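Long-range contact in sortase B (Clostridium perfringens, PDB 5YFK), which is a class B sortase, a cysteine transpeptidase that probably cleaves sorting signals and joins proteins to the cell wall: residues E151-Y156 and I195-N200. The protein carries 1 engineered substitution. Residues are numbered along the deposited sequence; the frame is centred on the assembly and turned at random.
Sequences EIFSVY and IDLNSN
With CG of Phe153 wedged between its own backbone N and carbonyl carbon (chi1 68°) and CG of Leu197 swung anti to its N (chi1 -171°), the phenyl ring and the leucine fork meet at roughly a right angle. Both methyls of the fork are used. Leu197 CD1 sits over one face of the Phe153 ring, 4.2 Å from its centroid and 17° off the normal, a CH-pi contact displaced toward the rim; Leu197 CD2 lies 3.6 Å from Phe153 CE1. Ile195 reaches the strand through its CD1 end, 3.9 Å from Phe153 CB. Its side chain runs alongside the extended one of Glu151, pointing the opposite way, with Ile195 CD1 3.4 Å from Glu151 CD. The methyl packs along CB and CG of the glutamate and against the carboxylate carbon, both oxygens nearby, and no hydrogen bond crosses between the segments.

Asparagine bonds hold the loop's own turn: Asn198 ND2 donates to Asp196 O at 3.0 Å, and Asn198 OD1 accepts from Asn200 N at 2.9 Å, closing an Asx turn. Lys223 NZ, by its hydrogen bond to Ile195 O, ties the loop to strand 216-225, while Arg192, earlier in the same loop, donates from NE to Ile152 O.

Phe153 and Ser154 both face Val221, forming a classic beta bulge in strand 146-159. Away from the predicted active-site residues, this largely apolar contact joins the return part of the helix-bearing connection between the sixth and seventh strands (146-159 and 203-210), a feature of class B sortases, to the sixth strand of the sortase beta-barrel.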
loop_
_atom_site.group_PDB
_atom_site.type_symbol
_atom_site.label_atom_id
_atom_site.label_comp_id
_atom_site.label_asym_id
_atom_site.label_seq_id
_atom_site.Cartn_x
_atom_site.Cartn_y
_atom_site.Cartn_z
ATOM N N GLU A 151 9.381 1.098 -6.860
ATOM C CA GLU A 151 10.051 2.353 -6.601
ATOM C C GLU A 151 9.068 3.512 -6.733
ATOM O O GLU A 151 8.357 3.608 -7.706
ATOM C CB GLU A 151 11.225 2.582 -7.548
ATOM C CG GLU A 151 12.037 3.787 -7.144
ATOM C CD GLU A 151 13.209 4.061 -8.066
ATOM O OE1 GLU A 151 13.593 3.151 -8.825
ATOM O OE2 GLU A 151 13.874 5.095 -7.839
ATOM N N ILE A 152 8.969 4.292 -5.668
ATOM C CA ILE A 152 8.029 5.416 -5.576
ATOM C C ILE A 152 8.438 6.475 -6.563
ATOM O O ILE A 152 9.611 6.887 -6.571
ATOM C CB ILE A 152 8.053 6.038 -4.169
ATOM C CG1 ILE A 152 7.452 5.042 -3.178
ATOM C CG2 ILE A 152 7.271 7.349 -4.165
ATOM C CD1 ILE A 152 7.706 5.383 -1.728
ATOM N N PHE A 153 7.489 6.903 -7.384
ATOM C CA PHE A 153 7.747 7.935 -8.406
ATOM C C PHE A 153 6.798 9.142 -8.272
ATOM O O PHE A 153 6.963 10.160 -8.947
ATOM C CB PHE A 153 7.720 7.330 -9.823
ATOM C CG PHE A 153 6.375 6.848 -10.273
ATOM C CD1 PHE A 153 5.464 7.724 -10.830
ATOM C CD2 PHE A 153 5.952 5.547 -9.964
ATOM C CE1 PHE A 153 4.179 7.314 -11.132
ATOM C CE2 PHE A 153 4.714 5.097 -10.375
ATOM C CZ PHE A 153 3.843 5.969 -11.019
ATOM N N SER A 154 5.721 8.965 -7.521
ATOM C CA SER A 154 4.733 10.055 -7.367
ATOM C C SER A 154 4.282 10.175 -5.927
ATOM O O SER A 154 3.937 9.183 -5.300
ATOM C CB SER A 154 3.519 9.831 -8.256
ATOM O OG SER A 154 2.591 10.906 -8.105
ATOM N N VAL A 155 4.154 11.405 -5.439
ATOM C CA VAL A 155 3.487 11.667 -4.178
ATOM C C VAL A 155 2.635 12.932 -4.338
ATOM O O VAL A 155 3.032 13.874 -5.014
ATOM C CB VAL A 155 4.474 11.893 -2.995
ATOM C CG1 VAL A 155 5.437 13.052 -3.288
ATOM C CG2 VAL A 155 3.714 12.180 -1.717
ATOM N N TYR A 156 1.391 12.854 -3.896
ATOM C CA TYR A 156 0.479 13.996 -3.973
ATOM C C TYR A 156 -0.651 13.945 -2.961
ATOM O O TYR A 156 -0.938 12.898 -2.369
ATOM C CB TYR A 156 -0.060 14.180 -5.412
ATOM C CG TYR A 156 -0.894 13.040 -5.955
ATOM C CD1 TYR A 156 -0.294 11.955 -6.608
ATOM C CD2 TYR A 156 -2.279 13.028 -5.802
ATOM C CE1 TYR A 156 -1.044 10.908 -7.095
ATOM C CE2 TYR A 156 -3.053 12.033 -6.372
ATOM C CZ TYR A 156 -2.432 10.944 -6.952
ATOM O OH TYR A 156 -3.184 9.910 -7.451
ATOM N N ILE A 195 13.358 6.834 -13.944
ATOM C CA ILE A 195 12.453 5.767 -13.507
ATOM C C ILE A 195 11.844 5.016 -14.708
ATOM O O ILE A 195 11.215 3.973 -14.538
ATOM C CB ILE A 195 11.333 6.338 -12.600
ATOM C CG1 ILE A 195 10.728 5.240 -11.722
ATOM C CG2 ILE A 195 10.236 6.994 -13.419
ATOM C CD1 ILE A 195 11.052 5.400 -10.258
ATOM N N ASP A 196 12.141 5.486 -15.922
ATOM C CA ASP A 196 11.590 4.906 -17.165
ATOM C C ASP A 196 10.144 4.408 -16.972
ATOM O O ASP A 196 9.823 3.265 -17.313
ATOM C CB ASP A 196 12.490 3.754 -17.611
ATOM C CG ASP A 196 12.206 3.271 -19.030
ATOM O OD1 ASP A 196 11.555 3.991 -19.805
ATOM O OD2 ASP A 196 12.503 2.087 -19.306
ATOM N N LEU A 197 9.232 5.321 -16.662
ATOM C CA LEU A 197 7.855 4.938 -16.447
ATOM C C LEU A 197 7.214 4.697 -17.818
ATOM O O LEU A 197 7.356 5.523 -18.742
ATOM C CB LEU A 197 7.093 6.026 -15.684
ATOM C CG LEU A 197 5.688 5.627 -15.219
ATOM C CD1 LEU A 197 5.720 4.463 -14.245
ATOM C CD2 LEU A 197 4.922 6.813 -14.628
ATOM N N ASN A 198 6.579 3.542 -17.966
ATOM C CA ASN A 198 6.035 3.137 -19.264
ATOM C C ASN A 198 4.925 2.094 -19.159
ATOM O O ASN A 198 4.703 1.498 -18.114
ATOM C CB ASN A 198 7.171 2.656 -20.171
ATOM C CG ASN A 198 7.643 1.253 -19.841
ATOM O OD1 ASN A 198 7.093 0.273 -20.351
ATOM N ND2 ASN A 198 8.686 1.144 -19.051
ATOM N N SER A 199 4.180 1.903 -20.246
ATOM C CA SER A 199 2.946 1.148 -20.185
ATOM C C SER A 199 3.162 -0.354 -19.949
ATOM O O SER A 199 2.217 -1.074 -19.637
ATOM C CB SER A 199 2.174 1.353 -21.490
ATOM O OG SER A 199 2.721 0.530 -22.501
ATOM N N ASN A 200 4.403 -0.818 -19.954
ATOM C CA ASN A 200 4.647 -2.194 -19.522
ATOM C C ASN A 200 4.724 -2.345 -18.013
ATOM O O ASN A 200 4.763 -3.462 -17.503
ATOM C CB ASN A 200 5.948 -2.733 -20.114
ATOM C CG ASN A 200 5.914 -2.805 -21.617
ATOM O OD1 ASN A 200 4.946 -3.293 -22.206
ATOM N ND2 ASN A 200 6.916 -2.210 -22.248
#